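PDB 4EU0: PelD from Pseudomonas aeruginosa, which binds cyclic di-GMP as an effector involved in pellicle formation, here as the part of the chain holding its GAF and GGDEF-like domains. Local coordinates for residues D153-Q158 with A164-Q169; G64-L69 with A122-P127. One frame throughout, in Å; residues are numbered along the deposited sequence.

Interaction 1. Residues D153-Q158 with A164-Q169; sequences DRRALQ and AQRFSQ
The turn between helix 133-150 and helix 162-181, which packs Phe167 against strands 214-219 and 225-231 of the GGDEF-like domain, is closed by Arg155 and Gln165. Arg155 sits in a short 3-10 segment. Its backbone O takes a nearly straight hydrogen bond, 172° at the hydrogen, from Gln165 NE2 at 3.1 Å. The donor lies in the carbonyl plane on a lone pair of Arg155 O, and the acceptor lies close to the amide plane of Gln165. That oxygen also receives Gln158 N, so two donors share it, while Gln165 NE2 reaches Ala160 O as well and ties the loop to the helix at two points.

The two side chains run antiparallel, each pointing to the other's backbone. Gln165 OE1 rests 3.3 Å from Arg155 CG, with the guanidinium and amide planes almost perpendicular. On the loop side, Gln158 CD packs 3.5 Å from Gln165 OE1, the two amide planes tilted only 34° apart.

With chi2 and chi3 both near 176°, the Arg155 chain runs straight out to its guanidinium beside Arg166. Arg166 CB lies 3.9 Å above one face of it, towards the rim, and Arg166 CG is 3.8 Å from Arg155 NH2. Arg155 NH1 comes within 4.1 Å of Arg166 NH2; the salt bridge from Arg166 NH1 to Asp163 OD1 probably eases that like-charge approach. One water to the side of the two arginines bridges them, accepting a weak bond in the plane of each guanidinium, at 3.4 Å from both Arg155 NH1 and Arg166 NE.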
ATOM      1  N   ASP A 153       0.403   7.512 -12.486  1.00 36.21           N
ATOM      2  CA  ASP A 153       0.359   8.440 -13.618  1.00 38.00           C
ATOM      3  C   ASP A 153       0.001   9.880 -13.208  1.00 38.09           C
ATOM      4  O   ASP A 153      -0.224  10.736 -14.071  1.00 40.41           O
ATOM      5  CB  ASP A 153      -0.607   7.931 -14.700  1.00 39.46           C
ATOM      6  CG  ASP A 153      -2.062   7.870 -14.224  1.00 39.14           C
ATOM      7  OD1 ASP A 153      -2.313   7.901 -12.997  1.00 37.93           O
ATOM      8  OD2 ASP A 153      -2.961   7.782 -15.090  1.00 41.35           O
ATOM      9  N   ARG A 154      -0.060  10.133 -11.900  1.00 35.83           N
ATOM     10  CA  ARG A 154      -0.437  11.448 -11.368  1.00 35.42           C
ATOM     11  C   ARG A 154       0.720  12.158 -10.661  1.00 34.45           C
ATOM     12  O   ARG A 154       0.652  13.363 -10.390  1.00 34.98           O
ATOM     13  CB  ARG A 154      -1.635  11.331 -10.415  1.00 34.63           C
ATOM     14  CG  ARG A 154      -2.968  10.960 -11.080  1.00 35.42           C
ATOM     15  CD  ARG A 154      -3.412  12.018 -12.081  1.00 38.39           C
ATOM     16  NE  ARG A 154      -4.836  11.920 -12.409  1.00 39.27           N
ATOM     17  CZ  ARG A 154      -5.342  11.219 -13.421  1.00 41.45           C
ATOM     18  NH1 ARG A 154      -4.547  10.525 -14.226  1.00 42.86           N
ATOM     19  NH2 ARG A 154      -6.655  11.209 -13.625  1.00 41.89           N
ATOM     20  N   ARG A 155       1.784  11.406 -10.386  1.00 32.61           N
ATOM     21  CA  ARG A 155       2.968  11.932  -9.710  1.00 31.75           C
ATOM     22  C   ARG A 155       3.633  13.056 -10.500  1.00 32.89           C
ATOM     23  O   ARG A 155       4.270  13.937  -9.917  1.00 32.49           O
ATOM     24  CB  ARG A 155       3.967  10.809  -9.442  1.00 30.55           C
ATOM     25  CG  ARG A 155       3.454   9.790  -8.441  1.00 30.69           C
ATOM     26  CD  ARG A 155       4.399   8.623  -8.251  1.00 33.63           C
ATOM     27  NE  ARG A 155       3.887   7.741  -7.207  1.00 34.77           N
ATOM     28  CZ  ARG A 155       4.169   6.446  -7.092  1.00 35.83           C
ATOM     29  NH1 ARG A 155       4.974   5.850  -7.965  1.00 37.76           N
ATOM     30  NH2 ARG A 155       3.633   5.747  -6.100  1.00 34.48           N
ATOM     31  N   ALA A 156       3.453  13.022 -11.820  1.00 33.89           N
ATOM     32  CA  ALA A 156       4.065  13.972 -12.750  1.00 35.64           C
ATOM     33  C   ALA A 156       3.561  15.411 -12.603  1.00 36.96           C
ATOM     34  O   ALA A 156       4.154  16.333 -13.169  1.00 38.18           O
ATOM     35  CB  ALA A 156       3.866  13.497 -14.187  1.00 37.12           C
ATOM     36  N   LEU A 157       2.469  15.600 -11.862  1.00 36.18           N
ATOM     37  CA  LEU A 157       1.914  16.943 -11.650  1.00 38.23           C
ATOM     38  C   LEU A 157       1.921  17.396 -10.185  1.00 36.79           C
ATOM     39  O   LEU A 157       1.139  18.271  -9.784  1.00 37.81           O
ATOM     40  CB  LEU A 157       0.519  17.064 -12.281  1.00 39.46           C
ATOM     41  CG  LEU A 157       0.317  17.842 -13.590  1.00 43.63           C
ATOM     42  CD1 LEU A 157       1.513  17.817 -14.557  1.00 45.29           C
ATOM     43  CD2 LEU A 157      -0.952  17.377 -14.290  1.00 44.27           C
ATOM     44  N   GLN A 158       2.822  16.804  -9.405  1.00 34.49           N
ATOM     45  CA  GLN A 158       3.049  17.184  -8.006  1.00 33.30           C
ATOM     46  C   GLN A 158       4.517  17.588  -7.806  1.00 32.76           C
ATOM     47  O   GLN A 158       5.420  17.019  -8.438  1.00 32.61           O
ATOM     48  CB  GLN A 158       2.608  16.047  -7.053  1.00 31.28           C
ATOM     49  CG  GLN A 158       1.104  15.695  -7.181  1.00 33.08           C
ATOM     50  CD  GLN A 158       0.605  14.604  -6.240  1.00 34.02           C
ATOM     51  OE1 GLN A 158       0.777  14.678  -5.022  1.00 34.63           O
ATOM     52  NE2 GLN A 158      -0.054  13.600  -6.806  1.00 35.40           N
ATOM     53  N   ALA A 164       9.241  10.813  -2.129  1.00 18.03           N
ATOM     54  CA  ALA A 164       8.406  11.418  -1.093  1.00 17.31           C
ATOM     55  C   ALA A 164       6.912  11.149  -1.333  1.00 16.64           C
ATOM     56  O   ALA A 164       6.182  10.840  -0.402  1.00 15.33           O
ATOM     57  CB  ALA A 164       8.684  12.918  -0.960  1.00 18.08           C
ATOM     58  N   GLN A 165       6.467  11.252  -2.582  1.00 17.02           N
ATOM     59  CA  GLN A 165       5.072  10.957  -2.903  1.00 16.93           C
ATOM     60  C   GLN A 165       4.723   9.500  -2.618  1.00 15.37           C
ATOM     61  O   GLN A 165       3.676   9.198  -2.037  1.00 14.85           O
ATOM     62  CB  GLN A 165       4.774  11.276  -4.367  1.00 18.32           C
ATOM     63  CG  GLN A 165       5.025  12.696  -4.767  1.00 20.14           C
ATOM     64  CD  GLN A 165       4.516  12.946  -6.158  1.00 21.73           C
ATOM     65  OE1 GLN A 165       3.427  12.487  -6.511  1.00 22.34           O
ATOM     66  NE2 GLN A 165       5.295  13.654  -6.965  1.00 22.77           N
ATOM     67  N   ARG A 166       5.610   8.595  -3.028  1.00 14.79           N
ATOM     68  CA  ARG A 166       5.396   7.170  -2.839  1.00 13.55           C
ATOM     69  C   ARG A 166       5.341   6.833  -1.347  1.00 12.38           C
ATOM     70  O   ARG A 166       4.468   6.085  -0.909  1.00 12.60           O
ATOM     71  CB  ARG A 166       6.507   6.366  -3.504  1.00 14.01           C
ATOM     72  CG  ARG A 166       6.240   4.861  -3.541  1.00 16.10           C
ATOM     73  CD  ARG A 166       7.463   4.084  -3.994  1.00 19.37           C
ATOM     74  NE  ARG A 166       7.733   4.219  -5.426  1.00 21.67           N
ATOM     75  CZ  ARG A 166       8.737   4.925  -5.941  1.00 25.31           C
ATOM     76  NH1 ARG A 166       9.577   5.586  -5.153  1.00 26.36           N
ATOM     77  NH2 ARG A 166       8.902   4.970  -7.255  1.00 27.10           N
ATOM     78  N   PHE A 167       6.282   7.389  -0.590  1.00 12.47           N
ATOM     79  CA  PHE A 167       6.362   7.115   0.836  1.00 12.03           C
ATOM     80  C   PHE A 167       5.054   7.550   1.494  1.00 12.20           C
ATOM     81  O   PHE A 167       4.475   6.788   2.255  1.00 12.50           O
ATOM     82  CB  PHE A 167       7.552   7.827   1.480  1.00 11.95           C
ATOM     83  CG  PHE A 167       7.758   7.444   2.912  1.00 12.40           C
ATOM     84  CD1 PHE A 167       8.535   6.338   3.234  1.00 12.80           C
ATOM     85  CD2 PHE A 167       7.150   8.173   3.932  1.00 13.34           C
ATOM     86  CE1 PHE A 167       8.710   5.965   4.566  1.00 13.07           C
ATOM     87  CE2 PHE A 167       7.317   7.802   5.261  1.00 14.64           C
ATOM     88  CZ  PHE A 167       8.106   6.706   5.567  1.00 12.98           C
ATOM     89  N   SER A 168       4.619   8.771   1.191  1.00 13.40           N
ATOM     90  CA  SER A 168       3.377   9.333   1.716  1.00 14.21           C
ATOM     91  C   SER A 168       2.167   8.447   1.410  1.00 13.74           C
ATOM     92  O   SER A 168       1.375   8.115   2.301  1.00 13.35           O
ATOM     93  CB  SER A 168       3.164  10.741   1.144  1.00 15.94           C
ATOM     94  OG  SER A 168       2.053  11.360   1.753  1.00 19.90           O
ATOM     95  N   GLN A 169       2.028   8.061   0.146  1.00 13.57           N
ATOM     96  CA  GLN A 169       0.940   7.173  -0.251  1.00 13.80           C
ATOM     97  C   GLN A 169       0.965   5.829   0.479  1.00 12.39           C
ATOM     98  O   GLN A 169      -0.032   5.426   1.046  1.00 12.10           O
ATOM     99  CB  GLN A 169       0.925   6.958  -1.764  1.00 14.94           C
ATOM    100  CG  GLN A 169      -0.222   6.059  -2.224  1.00 17.03           C
ATOM    101  CD  GLN A 169      -0.126   5.666  -3.688  1.00 22.19           C
ATOM    102  OE1 GLN A 169      -1.105   5.773  -4.436  1.00 22.70           O
ATOM    103  NE2 GLN A 169       1.053   5.201  -4.103  1.00 21.33           N
TER
HETATM  104  O   HOH W   1       6.182   2.711  -8.001  1.00 34.55           O

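Interaction 2. Residues G64-L69 with A122-P127; sequences GEMPAL and AVEQMP
Glu124, hydrogen-bonded through its backbone to Ile43, lays its side chain against Pro67. The proline ring and the Glu124 side chain approach each other from facing sides, and Pro67 CD lies 3.6 Å from Glu124 CD. A bend at the second torsion of Glu124 (chi2 -93°) turns the carboxylate out of line with the start of the side chain, and Pro67 CG is 3.9 Å from Glu124 OE1. The other oxygen, Glu124 OE2, is buried by this contact and has no partner in the model, but its spacing to the Met66 side chain is too tight to trust, so its exact placing is doubtful. Further along, the pairing becomes apolar, with Leu69 CD2 at 4.0 Å from Ala122 CB.

The backbone changes course at Glu124 in a classic beta bulge, Glu124 and Gln125 together lying across from Ile43. In the other segment, an inverse gamma turn centred on Glu65 leads into Met66.

Within the GAF-type sheet, strand 43-48 runs between strands 61-63 and 117-123. Segment 64-69 leaves strand 61-63 on its way to helix 74-82, and Met66 and Leu69 both touch Tyr47 of that intervening strand as the loop passes Ala122 of strand 117-123 and the corner at Glu124.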
ATOM      1  N   GLY A  64     -16.443 -15.339 -16.242  1.00 46.77           N
ATOM      2  CA  GLY A  64     -17.638 -16.172 -16.360  1.00 48.59           C
ATOM      3  C   GLY A  64     -18.630 -15.576 -17.340  1.00 49.97           C
ATOM      4  O   GLY A  64     -18.281 -14.682 -18.119  1.00 50.13           O
ATOM      5  N   GLU A  65     -19.868 -16.063 -17.296  1.00 51.23           N
ATOM      6  CA  GLU A  65     -20.923 -15.563 -18.175  1.00 52.84           C
ATOM      7  C   GLU A  65     -21.517 -14.286 -17.580  1.00 51.38           C
ATOM      8  O   GLU A  65     -22.577 -14.305 -16.950  1.00 50.97           O
ATOM      9  CB  GLU A  65     -21.996 -16.636 -18.401  1.00 54.57           C
ATOM     10  CG  GLU A  65     -22.421 -16.795 -19.859  1.00 57.85           C
ATOM     11  CD  GLU A  65     -21.277 -17.246 -20.759  1.00 60.03           C
ATOM     12  OE1 GLU A  65     -20.564 -18.205 -20.392  1.00 60.38           O
ATOM     13  OE2 GLU A  65     -21.089 -16.636 -21.830  1.00 61.74           O
ATOM     14  N   MET A  66     -20.804 -13.183 -17.794  1.00 50.90           N
ATOM     15  CA  MET A  66     -21.085 -11.893 -17.171  1.00 49.82           C
ATOM     16  C   MET A  66     -22.298 -11.179 -17.779  1.00 50.66           C
ATOM     17  O   MET A  66     -22.251 -10.763 -18.937  1.00 52.10           O
ATOM     18  CB  MET A  66     -19.843 -11.009 -17.313  1.00 49.18           C
ATOM     19  CG  MET A  66     -19.668  -9.927 -16.269  1.00 48.61           C
ATOM     20  SD  MET A  66     -20.778  -8.512 -16.380  1.00 52.49           S
ATOM     21  CE  MET A  66     -20.582  -7.973 -18.081  1.00 53.59           C
ATOM     22  N   PRO A  67     -23.384 -11.022 -16.995  1.00 50.21           N
ATOM     23  CA  PRO A  67     -24.537 -10.232 -17.440  1.00 51.09           C
ATOM     24  C   PRO A  67     -24.266  -8.729 -17.349  1.00 50.33           C
ATOM     25  O   PRO A  67     -23.545  -8.284 -16.454  1.00 48.80           O
ATOM     26  CB  PRO A  67     -25.636 -10.632 -16.453  1.00 50.78           C
ATOM     27  CG  PRO A  67     -24.902 -11.015 -15.213  1.00 49.14           C
ATOM     28  CD  PRO A  67     -23.616 -11.634 -15.672  1.00 49.13           C
ATOM     29  N   ALA A  68     -24.851  -7.959 -18.261  1.00 51.59           N
ATOM     30  CA  ALA A  68     -24.622  -6.512 -18.327  1.00 51.39           C
ATOM     31  C   ALA A  68     -25.072  -5.767 -17.066  1.00 50.19           C
ATOM     32  O   ALA A  68     -26.073  -6.131 -16.448  1.00 49.91           O
ATOM     33  CB  ALA A  68     -25.307  -5.932 -19.559  1.00 53.37           C
ATOM     34  N   LEU A  69     -24.314  -4.738 -16.680  1.00 49.57           N
ATOM     35  CA  LEU A  69     -24.714  -3.839 -15.594  1.00 49.15           C
ATOM     36  C   LEU A  69     -25.835  -2.937 -16.085  1.00 51.02           C
ATOM     37  O   LEU A  69     -25.639  -2.157 -17.022  1.00 52.23           O
ATOM     38  CB  LEU A  69     -23.541  -2.963 -15.132  1.00 47.80           C
ATOM     39  CG  LEU A  69     -22.537  -3.387 -14.059  1.00 46.22           C
ATOM     40  CD1 LEU A  69     -21.707  -2.170 -13.686  1.00 45.09           C
ATOM     41  CD2 LEU A  69     -23.191  -3.978 -12.815  1.00 45.35           C
ATOM     42  N   ALA A 122     -17.938  -5.795  -9.774  1.00 23.43           N
ATOM     43  CA  ALA A 122     -19.310  -6.269  -9.600  1.00 24.16           C
ATOM     44  C   ALA A 122     -19.329  -7.784  -9.700  1.00 24.75           C
ATOM     45  O   ALA A 122     -18.967  -8.349 -10.730  1.00 25.65           O
ATOM     46  CB  ALA A 122     -20.235  -5.654 -10.653  1.00 25.30           C
ATOM     47  N   VAL A 123     -19.725  -8.441  -8.615  1.00 24.72           N
ATOM     48  CA  VAL A 123     -19.715  -9.904  -8.573  1.00 25.37           C
ATOM     49  C   VAL A 123     -21.132 -10.452  -8.663  1.00 26.88           C
ATOM     50  O   VAL A 123     -21.970 -10.162  -7.809  1.00 26.80           O
ATOM     51  CB  VAL A 123     -19.026 -10.438  -7.302  1.00 24.46           C
ATOM     52  CG1 VAL A 123     -19.047 -11.965  -7.297  1.00 24.99           C
ATOM     53  CG2 VAL A 123     -17.589  -9.918  -7.201  1.00 23.88           C
ATOM     54  N   GLU A 124     -21.386 -11.238  -9.708  1.00 28.38           N
ATOM     55  CA  GLU A 124     -22.673 -11.894  -9.890  1.00 30.12           C
ATOM     56  C   GLU A 124     -22.721 -13.262  -9.215  1.00 30.39           C
ATOM     57  O   GLU A 124     -23.766 -13.667  -8.712  1.00 31.13           O
ATOM     58  CB  GLU A 124     -23.071 -11.995 -11.370  1.00 31.90           C
ATOM     59  CG  GLU A 124     -21.964 -11.738 -12.384  1.00 33.35           C
ATOM     60  CD  GLU A 124     -21.881 -10.283 -12.854  1.00 35.38           C
ATOM     61  OE1 GLU A 124     -22.669  -9.440 -12.361  1.00 37.88           O
ATOM     62  OE2 GLU A 124     -21.029  -9.988 -13.732  1.00 30.79           O
ATOM     63  N   GLN A 125     -21.585 -13.959  -9.196  1.00 30.11           N
ATOM     64  CA  GLN A 125     -21.521 -15.290  -8.597  1.00 30.79           C
ATOM     65  C   GLN A 125     -20.173 -15.594  -7.943  1.00 29.47           C
ATOM     66  O   GLN A 125     -19.115 -15.499  -8.568  1.00 29.21           O
ATOM     67  CB  GLN A 125     -21.856 -16.365  -9.640  1.00 32.74           C
ATOM     68  CG  GLN A 125     -22.003 -17.782  -9.070  1.00 35.31           C
ATOM     69  CD  GLN A 125     -22.040 -18.843 -10.149  1.00 38.66           C
ATOM     70  OE1 GLN A 125     -22.912 -18.835 -11.017  1.00 41.44           O
ATOM     71  NE2 GLN A 125     -21.097 -19.781 -10.087  1.00 40.51           N
ATOM     72  N   MET A 126     -20.237 -15.965  -6.671  1.00 29.05           N
ATOM     73  CA  MET A 126     -19.111 -16.554  -5.958  1.00 28.28           C
ATOM     74  C   MET A 126     -19.692 -17.671  -5.099  1.00 29.28           C
ATOM     75  O   MET A 126     -20.860 -17.593  -4.715  1.00 29.42           O
ATOM     76  CB  MET A 126     -18.405 -15.511  -5.084  1.00 26.68           C
ATOM     77  CG  MET A 126     -19.358 -14.676  -4.249  1.00 27.21           C
ATOM     78  SD  MET A 126     -18.536 -13.379  -3.312  1.00 25.50           S
ATOM     79  CE  MET A 126     -17.954 -12.228  -4.529  1.00 28.92           C
ATOM     80  N   PRO A 127     -18.899 -18.724  -4.821  1.00 29.96           N
ATOM     81  CA  PRO A 127     -19.379 -19.818  -3.977  1.00 31.74           C
ATOM     82  C   PRO A 127     -19.843 -19.315  -2.608  1.00 31.36           C
ATOM     83  O   PRO A 127     -19.210 -18.444  -2.022  1.00 29.98           O
ATOM     84  CB  PRO A 127     -18.147 -20.718  -3.822  1.00 32.31           C
ATOM     85  CG  PRO A 127     -17.283 -20.411  -4.977  1.00 31.48           C
ATOM     86  CD  PRO A 127     -17.553 -18.986  -5.360  1.00 29.68           C
TER

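In the fold
Both contacts lie at the surface, yet they join different kinds of element. Interaction 1 is local: a connecting turn folds back on the helix that follows it, between helices 133-150 and 162-181. Interaction 2 joins a loop leaving one strand of the GAF sheet to another strand, two places along, and its segments are more than fifty residues apart in sequence. The chemistry follows suit. Interaction 1 is polar, resting on amides, guanidinium groups and a water, whereas interaction 2 is mostly van der Waals packing with a buried carboxylate oxygen. Their centres are about 34 Å apart and they share no element. Interaction 2 lies away from the annotated sites, while Arg166 in interaction 1 has its side chain about 14 Å from the bound cyclic di-GMP.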